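Local structure of suppressor of fused family protein (Neisseria gonorrhoeae, 3K5J) at residues Ser112-Pro124 against Arg136-Arg148. The protein is of unknown function but resembles the N-terminal domain of human Suppressor of fused, so a role in protein binding is plausible. Residues are numbered along the deposited sequence; the frame is centred on the assembly and turned at random. Where two conformers were deposited one is given.
Sequences SSFRHFLISLPYP and RFFWLLPITQTER. With SO4 (sulfate ion), chain D; SO4 (sulfate ion), chain E.
Leu118 O is gripped by Leu141 N, which donates to it across the strands at 3.1 Å, and, in the given one of two Ser120 conformers (the other leaves this grip doubtful), by Ser120 OG from the opposite face of its carbonyl plane. Here OG stands beside its own backbone N (chi1 -55°), and serine is short enough to spend its hydroxyl on its own strand. Antiparallel pairing continues with Leu118 N to Leu141 O and the two bonds joining Ser120 to Trp139. Pro142, lacking an N-H, fits the non-hydrogen-bonded place opposite Phe117.

On the face that carries Phe117, Leu140 and Pro142, Leu140 CB sits 3.7 Å from the centroid of the Phe117 ring, a CH-pi contact. On the other, the flat indole of Trp139 lies between Pro124 CD, 3.8 Å from the centroid of its six-membered ring, and Leu141 CB over the opposite face. From helix 145-150, Arg148, in the conformer given, lays CG over the centre of the His116 ring at the start of strand 116-120, and its chain, bent at chi2 (64°), carries NE to O3 of the chain E sulfate, probably from the crystallisation liquor, at 2.9 Å. Water 2 bridges Arg115 N, His116 ND1 and Ile143 O. Gln145 is long enough to bring NE2 to Ser113 O at 2.9 Å, while Thr144 and Glu147 form a capping box at the start of helix 145-150.

Within the mixed sheet, strand 116-120 pairs antiparallel with both 101-103 and 135-143, and the latter runs parallel to 65-71. Helix 156-166 covers the Leu118, Leu141 and Ile143 face, with Phe163 meeting Leu141 and Ile143.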
ATOM      1  N   SER A 112       1.433 -11.809  11.374  1.00 16.31           N
ATOM      2  CA  SER A 112       0.683 -10.687  11.951  1.00 14.48           C
ATOM      3  C   SER A 112      -0.779 -11.071  12.127  1.00 12.89           C
ATOM      4  O   SER A 112      -1.295 -11.957  11.429  1.00 17.01           O
ATOM      5  CB  SER A 112       0.762  -9.467  11.012  1.00 14.50           C
ATOM      6  OG  SER A 112       0.273  -8.268  11.588  1.00 14.28           O
ATOM      7  N   SER A 113      -1.463 -10.329  13.000  1.00 14.26           N
ATOM      8  CA  SER A 113      -2.907 -10.427  13.116  1.00 14.94           C
ATOM      9  C   SER A 113      -3.633  -9.343  12.294  1.00 15.04           C
ATOM     10  O   SER A 113      -4.877  -9.319  12.253  1.00 15.58           O
ATOM     11  CB  SER A 113      -3.366 -10.270  14.586  1.00 16.03           C
ATOM     12  OG  SER A 113      -3.196  -8.943  15.046  1.00 15.77           O
ATOM     13  N   PHE A 114      -2.886  -8.422  11.667  1.00 13.16           N
ATOM     14  CA  PHE A 114      -3.532  -7.278  10.997  1.00 12.44           C
ATOM     15  C   PHE A 114      -3.997  -7.723   9.608  1.00 13.70           C
ATOM     16  O   PHE A 114      -3.180  -8.209   8.813  1.00 14.91           O
ATOM     17  CB  PHE A 114      -2.611  -6.069  10.930  1.00 13.41           C
ATOM     18  CG  PHE A 114      -1.894  -5.753  12.211  1.00 13.20           C
ATOM     19  CD1 PHE A 114      -2.438  -6.059  13.468  1.00 12.90           C
ATOM     20  CD2 PHE A 114      -0.693  -5.100  12.183  1.00 14.55           C
ATOM     21  CE1 PHE A 114      -1.727  -5.778  14.629  1.00 14.82           C
ATOM     22  CE2 PHE A 114      -0.016  -4.784  13.360  1.00 14.67           C
ATOM     23  CZ  PHE A 114      -0.547  -5.144  14.575  1.00 14.33           C
ATOM     24  N   ARG A 115      -5.292  -7.570   9.349  1.00 12.68           N
ATOM     25  CA  ARG A 115      -5.944  -8.048   8.130  1.00 13.51           C
ATOM     26  C   ARG A 115      -6.556  -6.928   7.304  1.00 12.47           C
ATOM     27  O   ARG A 115      -7.273  -7.206   6.344  1.00 13.65           O
ATOM     28  CB  ARG A 115      -7.095  -8.987   8.519  1.00 17.18           C
ATOM     29  CG  ARG A 115      -6.708 -10.122   9.432  1.00 21.36           C
ATOM     30  CD  ARG A 115      -7.981 -10.873   9.911  1.00 20.07           C
ATOM     31  NE  ARG A 115      -8.582 -11.656   8.834  1.00 24.39           N
ATOM     32  CZ  ARG A 115      -8.180 -12.865   8.466  1.00 20.92           C
ATOM     33  NH1 ARG A 115      -7.246 -13.518   9.138  1.00 25.40           N
ATOM     34  NH2 ARG A 115      -8.794 -13.450   7.477  1.00 24.82           N
ATOM     35  N   HIS A 116      -6.300  -5.676   7.681  1.00 12.32           N
ATOM     36  CA  HIS A 116      -6.820  -4.517   6.974  1.00 12.53           C
ATOM     37  C   HIS A 116      -5.729  -3.490   6.760  1.00 13.26           C
ATOM     38  O   HIS A 116      -4.866  -3.321   7.609  1.00 12.80           O
ATOM     39  CB  HIS A 116      -7.952  -3.833   7.766  1.00 14.65           C
ATOM     40  CG  HIS A 116      -9.119  -4.711   8.053  1.00 15.28           C
ATOM     41  ND1 HIS A 116      -9.118  -5.559   9.135  1.00 16.55           N
ATOM     42  CD2 HIS A 116     -10.316  -4.872   7.422  1.00 16.76           C
ATOM     43  CE1 HIS A 116     -10.274  -6.209   9.160  1.00 18.16           C
ATOM     44  NE2 HIS A 116     -11.018  -5.811   8.139  1.00 19.41           N
ATOM     45  N   PHE A 117      -5.886  -2.718   5.696  1.00 12.78           N
ATOM     46  CA  PHE A 117      -5.137  -1.482   5.488  1.00 12.50           C
ATOM     47  C   PHE A 117      -6.084  -0.299   5.572  1.00 13.50           C
ATOM     48  O   PHE A 117      -7.224  -0.407   5.195  1.00 15.67           O
ATOM     49  CB  PHE A 117      -4.525  -1.438   4.078  1.00 12.52           C
ATOM     50  CG  PHE A 117      -3.518  -2.534   3.760  1.00 11.96           C
ATOM     51  CD1 PHE A 117      -2.337  -2.678   4.497  1.00 11.85           C
ATOM     52  CD2 PHE A 117      -3.684  -3.327   2.633  1.00 13.90           C
ATOM     53  CE1 PHE A 117      -1.395  -3.611   4.150  1.00 13.39           C
ATOM     54  CE2 PHE A 117      -2.749  -4.271   2.295  1.00 14.38           C
ATOM     55  CZ  PHE A 117      -1.600  -4.416   3.056  1.00 13.11           C
ATOM     56  N   LEU A 118      -5.557   0.808   6.043  1.00 12.74           N
ATOM     57  CA  LEU A 118      -6.173   2.122   5.903  1.00 12.74           C
ATOM     58  C   LEU A 118      -5.461   2.892   4.797  1.00 11.49           C
ATOM     59  O   LEU A 118      -4.244   3.068   4.850  1.00 13.03           O
ATOM     60  CB  LEU A 118      -6.064   2.928   7.178  1.00 13.25           C
ATOM     61  CG  LEU A 118      -6.618   4.371   7.188  1.00 12.21           C
ATOM     62  CD1 LEU A 118      -8.124   4.396   6.851  1.00 14.83           C
ATOM     63  CD2 LEU A 118      -6.271   5.137   8.483  1.00 15.97           C
ATOM     64  N   ILE A 119      -6.208   3.278   3.770  1.00 11.95           N
ATOM     65  CA  ILE A 119      -5.641   4.020   2.610  1.00 11.83           C
ATOM     66  C   ILE A 119      -5.330   5.428   3.115  1.00 13.27           C
ATOM     67  O   ILE A 119      -6.231   6.167   3.533  1.00 13.35           O
ATOM     68  CB  ILE A 119      -6.580   4.035   1.396  1.00 11.61           C
ATOM     69  CG1 ILE A 119      -6.854   2.596   0.914  1.00 12.66           C
ATOM     70  CG2 ILE A 119      -5.952   4.888   0.302  1.00 12.59           C
ATOM     71  CD1 ILE A 119      -7.877   2.440  -0.165  1.00 13.20           C
ATOM     72  N   SER A 120      -4.050   5.752   3.120  1.00 11.37           N
ATOM     73  CA  SER A 120      -3.514   6.949   3.747  0.70 11.90           C
ATOM     74  C   SER A 120      -2.636   7.797   2.839  1.00 12.01           C
ATOM     75  O   SER A 120      -2.081   7.294   1.858  1.00 12.38           O
ATOM     76  CB  SER A 120      -2.700   6.540   4.969  0.70 12.20           C
ATOM     77  OG  SER A 120      -3.461   5.753   5.875  0.70 11.46           O
ATOM     78  N   LEU A 121      -2.485   9.068   3.188  1.00 11.94           N
ATOM     79  CA  LEU A 121      -1.466   9.874   2.545  1.00 11.45           C
ATOM     80  C   LEU A 121      -0.089   9.302   2.919  1.00 12.48           C
ATOM     81  O   LEU A 121       0.056   8.638   3.957  1.00 12.47           O
ATOM     82  CB  LEU A 121      -1.577  11.328   2.964  1.00 12.10           C
ATOM     83  CG  LEU A 121      -2.807  12.065   2.496  1.00 11.87           C
ATOM     84  CD1 LEU A 121      -2.938  13.442   3.140  1.00 14.57           C
ATOM     85  CD2 LEU A 121      -2.895  12.132   0.939  1.00 15.06           C
ATOM     86  N   PRO A 122       0.931   9.527   2.074  1.00 11.52           N
ATOM     87  CA  PRO A 122       2.227   8.805   2.231  1.00 11.92           C
ATOM     88  C   PRO A 122       3.130   9.534   3.235  1.00 11.40           C
ATOM     89  O   PRO A 122       4.205  10.025   2.890  1.00 12.73           O
ATOM     90  CB  PRO A 122       2.774   8.806   0.797  1.00 12.48           C
ATOM     91  CG  PRO A 122       2.249  10.080   0.210  1.00 13.15           C
ATOM     92  CD  PRO A 122       0.826  10.151   0.740  1.00 12.97           C
ATOM     93  N   TYR A 123       2.700   9.571   4.486  1.00 12.52           N
ATOM     94  CA  TYR A 123       3.379  10.344   5.521  1.00 13.31           C
ATOM     95  C   TYR A 123       4.876  10.056   5.689  1.00 13.15           C
ATOM     96  O   TYR A 123       5.643  10.980   5.939  1.00 14.69           O
ATOM     97  CB  TYR A 123       2.650  10.192   6.857  1.00 14.92           C
ATOM     98  CG  TYR A 123       1.227  10.709   6.845  1.00 12.90           C
ATOM     99  CD1 TYR A 123       0.961  12.035   6.587  1.00 13.85           C
ATOM    100  CD2 TYR A 123       0.143   9.859   7.028  1.00 14.28           C
ATOM    101  CE1 TYR A 123      -0.343  12.508   6.585  1.00 13.59           C
ATOM    102  CE2 TYR A 123      -1.156  10.316   7.032  1.00 13.46           C
ATOM    103  CZ  TYR A 123      -1.416  11.642   6.786  1.00 12.17           C
ATOM    104  OH  TYR A 123      -2.718  12.063   6.765  1.00 14.34           O
ATOM    105  N   PRO A 124       5.329   8.784   5.505  1.00 13.41           N
ATOM    106  CA  PRO A 124       6.780   8.541   5.677  1.00 12.97           C
ATOM    107  C   PRO A 124       7.678   9.201   4.647  1.00 13.97           C
ATOM    108  O   PRO A 124       8.883   9.391   4.885  1.00 15.25           O
ATOM    109  CB  PRO A 124       6.891   7.007   5.600  1.00 14.38           C
ATOM    110  CG  PRO A 124       5.533   6.541   6.065  1.00 13.78           C
ATOM    111  CD  PRO A 124       4.586   7.508   5.453  1.00 12.90           C
ATOM    112  N   ARG A 136      -1.586   9.961  -8.005  1.00 11.91           N
ATOM    113  CA  ARG A 136      -1.078  10.011  -6.654  1.00 11.41           C
ATOM    114  C   ARG A 136      -0.694   8.637  -6.129  1.00 12.03           C
ATOM    115  O   ARG A 136      -1.121   7.630  -6.668  1.00 13.73           O
ATOM    116  CB  ARG A 136      -2.166  10.604  -5.783  1.00 12.64           C
ATOM    117  CG  ARG A 136      -2.502  12.058  -6.159  1.00 14.43           C
ATOM    118  CD  ARG A 136      -3.708  12.574  -5.390  1.00 15.29           C
ATOM    119  NE  ARG A 136      -3.338  12.942  -4.035  1.00 14.67           N
ATOM    120  CZ  ARG A 136      -4.235  13.302  -3.111  1.00 12.57           C
ATOM    121  NH1 ARG A 136      -5.550  13.247  -3.342  1.00 15.12           N
ATOM    122  NH2 ARG A 136      -3.807  13.700  -1.946  1.00 13.81           N
ATOM    123  N   PHE A 137       0.152   8.615  -5.106  1.00 11.23           N
ATOM    124  CA  PHE A 137       0.647   7.383  -4.477  1.00 10.70           C
ATOM    125  C   PHE A 137       0.221   7.363  -3.023  1.00 10.75           C
ATOM    126  O   PHE A 137       0.659   8.198  -2.218  1.00 12.02           O
ATOM    127  CB  PHE A 137       2.171   7.306  -4.593  1.00 11.25           C
ATOM    128  CG  PHE A 137       2.601   6.998  -6.013  1.00 10.67           C
ATOM    129  CD1 PHE A 137       2.614   7.983  -6.993  1.00 12.15           C
ATOM    130  CD2 PHE A 137       2.957   5.713  -6.357  1.00 10.93           C
ATOM    131  CE1 PHE A 137       2.864   7.667  -8.296  1.00 13.01           C
ATOM    132  CE2 PHE A 137       3.255   5.399  -7.681  1.00 11.99           C
ATOM    133  CZ  PHE A 137       3.232   6.388  -8.637  1.00 11.82           C
ATOM    134  N   PHE A 138      -0.679   6.444  -2.719  1.00 10.52           N
ATOM    135  CA  PHE A 138      -1.241   6.295  -1.386  1.00 11.73           C
ATOM    136  C   PHE A 138      -0.646   5.100  -0.653  1.00 10.11           C
ATOM    137  O   PHE A 138      -0.326   4.073  -1.241  1.00 11.42           O
ATOM    138  CB  PHE A 138      -2.795   6.163  -1.423  1.00 11.55           C
ATOM    139  CG  PHE A 138      -3.526   7.367  -1.941  1.00 11.66           C
ATOM    140  CD1 PHE A 138      -2.979   8.632  -1.920  1.00 14.25           C
ATOM    141  CD2 PHE A 138      -4.754   7.196  -2.527  1.00 13.00           C
ATOM    142  CE1 PHE A 138      -3.712   9.705  -2.380  1.00 15.70           C
ATOM    143  CE2 PHE A 138      -5.474   8.286  -3.031  1.00 15.15           C
ATOM    144  CZ  PHE A 138      -4.921   9.529  -2.954  1.00 14.39           C
ATOM    145  N   TRP A 139      -0.564   5.244   0.667  1.00 11.59           N
ATOM    146  CA  TRP A 139       0.021   4.262   1.578  1.00 10.19           C
ATOM    147  C   TRP A 139      -1.039   3.326   2.135  1.00 10.18           C
ATOM    148  O   TRP A 139      -2.066   3.756   2.670  1.00 11.21           O
ATOM    149  CB  TRP A 139       0.677   5.039   2.711  1.00 12.33           C
ATOM    150  CG  TRP A 139       1.326   4.278   3.767  1.00 12.22           C
ATOM    151  CD1 TRP A 139       1.894   3.056   3.668  1.00 11.51           C
ATOM    152  CD2 TRP A 139       1.618   4.751   5.078  1.00 11.64           C
ATOM    153  NE1 TRP A 139       2.500   2.705   4.847  1.00 11.43           N
ATOM    154  CE2 TRP A 139       2.346   3.736   5.733  1.00 11.58           C
ATOM    155  CE3 TRP A 139       1.323   5.916   5.780  1.00 12.35           C
ATOM    156  CZ2 TRP A 139       2.809   3.875   7.036  1.00 13.74           C
ATOM    157  CZ3 TRP A 139       1.758   6.049   7.076  1.00 13.10           C
ATOM    158  CH2 TRP A 139       2.494   5.044   7.684  1.00 13.05           C
ATOM    159  N   LEU A 140      -0.816   2.033   1.956  1.00 10.86           N
ATOM    160  CA  LEU A 140      -1.603   0.988   2.598  1.00 11.56           C
ATOM    161  C   LEU A 140      -1.019   0.720   4.011  1.00 10.69           C
ATOM    162  O   LEU A 140      -0.075  -0.048   4.165  1.00 12.12           O
ATOM    163  CB  LEU A 140      -1.583  -0.260   1.733  1.00 10.53           C
ATOM    164  CG  LEU A 140      -2.280  -0.168   0.379  1.00 10.96           C
ATOM    165  CD1 LEU A 140      -2.018  -1.376  -0.480  1.00 13.81           C
ATOM    166  CD2 LEU A 140      -3.758   0.130   0.532  1.00 13.22           C
ATOM    167  N   LEU A 141      -1.600   1.373   5.006  1.00 11.22           N
ATOM    168  CA  LEU A 141      -1.107   1.319   6.375  1.00 12.20           C
ATOM    169  C   LEU A 141      -1.819   0.167   7.112  1.00 12.39           C
ATOM    170  O   LEU A 141      -3.047   0.198   7.241  1.00 12.30           O
ATOM    171  CB  LEU A 141      -1.425   2.647   7.068  1.00 12.70           C
ATOM    172  CG  LEU A 141      -1.291   2.697   8.592  1.00 13.78           C
ATOM    173  CD1 LEU A 141       0.123   2.283   9.016  1.00 13.66           C
ATOM    174  CD2 LEU A 141      -1.666   4.098   9.091  1.00 16.20           C
ATOM    175  N   PRO A 142      -1.086  -0.861   7.585  1.00 11.42           N
ATOM    176  CA  PRO A 142      -1.797  -1.919   8.331  1.00 11.61           C
ATOM    177  C   PRO A 142      -2.403  -1.417   9.628  1.00 12.12           C
ATOM    178  O   PRO A 142      -1.758  -0.659  10.367  1.00 12.41           O
ATOM    179  CB  PRO A 142      -0.709  -2.966   8.606  1.00 12.85           C
ATOM    180  CG  PRO A 142       0.448  -2.597   7.754  1.00 15.43           C
ATOM    181  CD  PRO A 142       0.353  -1.124   7.472  1.00 12.22           C
ATOM    182  N   ILE A 143      -3.658  -1.819   9.886  1.00 12.27           N
ATOM    183  CA  ILE A 143      -4.317  -1.454  11.123  1.00 12.58           C
ATOM    184  C   ILE A 143      -4.815  -2.709  11.839  1.00 12.91           C
ATOM    185  O   ILE A 143      -5.011  -3.746  11.220  1.00 13.13           O
ATOM    186  CB  ILE A 143      -5.487  -0.452  10.894  1.00 12.59           C
ATOM    187  CG1 ILE A 143      -6.649  -1.050  10.131  1.00 14.54           C
ATOM    188  CG2 ILE A 143      -4.976   0.860  10.192  1.00 14.44           C
ATOM    189  CD1 ILE A 143      -7.917  -0.135  10.033  1.00 16.58           C
ATOM    190  N   THR A 144      -4.963  -2.606  13.166  1.00 12.70           N
ATOM    191  CA  THR A 144      -5.331  -3.775  13.951  1.00 13.47           C
ATOM    192  C   THR A 144      -6.827  -4.061  13.723  1.00 12.99           C
ATOM    193  O   THR A 144      -7.586  -3.205  13.241  1.00 15.37           O
ATOM    194  CB  THR A 144      -5.059  -3.565  15.440  1.00 14.11           C
ATOM    195  OG1 THR A 144      -6.058  -2.695  15.970  1.00 15.29           O
ATOM    196  CG2 THR A 144      -3.638  -3.029  15.712  1.00 14.16           C
ATOM    197  N   GLN A 145      -7.256  -5.241  14.149  1.00 14.19           N
ATOM    198  CA  GLN A 145      -8.652  -5.624  13.946  1.00 16.64           C
ATOM    199  C   GLN A 145      -9.588  -4.745  14.769  1.00 17.40           C
ATOM    200  O   GLN A 145     -10.676  -4.361  14.290  1.00 17.89           O
ATOM    201  CB  GLN A 145      -8.867  -7.106  14.243  1.00 17.91           C
ATOM    202  CG  GLN A 145      -8.194  -7.979  13.207  1.00 16.39           C
ATOM    203  CD  GLN A 145      -8.439  -9.437  13.443  1.00 20.91           C
ATOM    204  OE1 GLN A 145      -9.604  -9.857  13.502  1.00 25.10           O
ATOM    205  NE2 GLN A 145      -7.372 -10.250  13.450  1.00 21.43           N
ATOM    206  N   THR A 146      -9.151  -4.379  15.964  1.00 16.98           N
ATOM    207  CA  THR A 146      -9.946  -3.493  16.791  1.00 17.45           C
ATOM    208  C   THR A 146      -9.958  -2.043  16.294  1.00 16.72           C
ATOM    209  O   THR A 146     -10.976  -1.366  16.417  1.00 17.96           O
ATOM    210  CB  THR A 146      -9.589  -3.622  18.258  1.00 18.83           C
ATOM    211  OG1 THR A 146      -8.209  -3.316  18.531  1.00 20.60           O
ATOM    212  CG2 THR A 146      -9.885  -5.018  18.742  1.00 21.30           C
ATOM    213  N   GLU A 147      -8.856  -1.589  15.698  1.00 15.69           N
ATOM    214  CA  GLU A 147      -8.853  -0.314  14.986  1.00 15.29           C
ATOM    215  C   GLU A 147      -9.833  -0.289  13.824  1.00 15.75           C
ATOM    216  O   GLU A 147     -10.508   0.724  13.615  1.00 16.30           O
ATOM    217  CB  GLU A 147      -7.425   0.068  14.550  1.00 14.42           C
ATOM    218  CG  GLU A 147      -6.515   0.426  15.720  1.00 14.41           C
ATOM    219  CD  GLU A 147      -5.047   0.454  15.393  1.00 14.79           C
ATOM    220  OE1 GLU A 147      -4.672   0.063  14.262  1.00 14.05           O
ATOM    221  OE2 GLU A 147      -4.268   0.875  16.293  1.00 15.00           O
ATOM    222  N   ARG A 148      -9.902  -1.358  13.056  1.00 15.62           N
ATOM    223  CA  ARG A 148     -10.866  -1.444  11.967  0.50 17.46           C
ATOM    224  C   ARG A 148     -12.279  -1.292  12.507  1.00 19.23           C
ATOM    225  O   ARG A 148     -13.101  -0.548  11.966  1.00 19.85           O
ATOM    226  CB  ARG A 148     -10.725  -2.765  11.217  0.50 18.10           C
ATOM    227  CG  ARG A 148     -11.908  -3.147  10.333  0.50 19.72           C
ATOM    228  CD  ARG A 148     -12.117  -2.166   9.190  0.50 21.18           C
ATOM    229  NE  ARG A 148     -13.301  -2.550   8.426  0.50 21.69           N
ATOM    230  CZ  ARG A 148     -14.481  -1.965   8.545  0.50 25.29           C
ATOM    231  NH1 ARG A 148     -14.618  -0.954   9.386  0.50 27.70           N
ATOM    232  NH2 ARG A 148     -15.521  -2.394   7.819  0.50 25.99           N
TER
HETATM  233  S   SO4 D 185      -6.065  -6.247  18.679  1.00 18.56           S
HETATM  234  O1  SO4 D 185      -6.880  -6.717  19.773  1.00 18.47           O
HETATM  235  O2  SO4 D 185      -6.850  -5.536  17.737  1.00 21.27           O
HETATM  236  O3  SO4 D 185      -5.091  -5.322  19.316  1.00 23.57           O
HETATM  237  O4  SO4 D 185      -5.309  -7.358  18.053  1.00 17.19           O
HETATM  238  S   SO4 E 186     -14.823  -5.277   5.986  1.00 27.00           S
HETATM  239  O1  SO4 E 186     -15.460  -5.968   7.123  1.00 35.99           O
HETATM  240  O2  SO4 E 186     -15.759  -4.226   5.623  1.00 35.14           O
HETATM  241  O3  SO4 E 186     -13.525  -4.707   6.468  1.00 25.72           O
HETATM  242  O4  SO4 E 186     -14.707  -6.215   4.853  1.00 30.09           O
HETATM  243  O   HOH W   1      -5.479  -7.319  15.229  1.00 18.12           O
HETATM  244  O   HOH W   2      -6.913  -5.870  10.971  1.00 15.39           O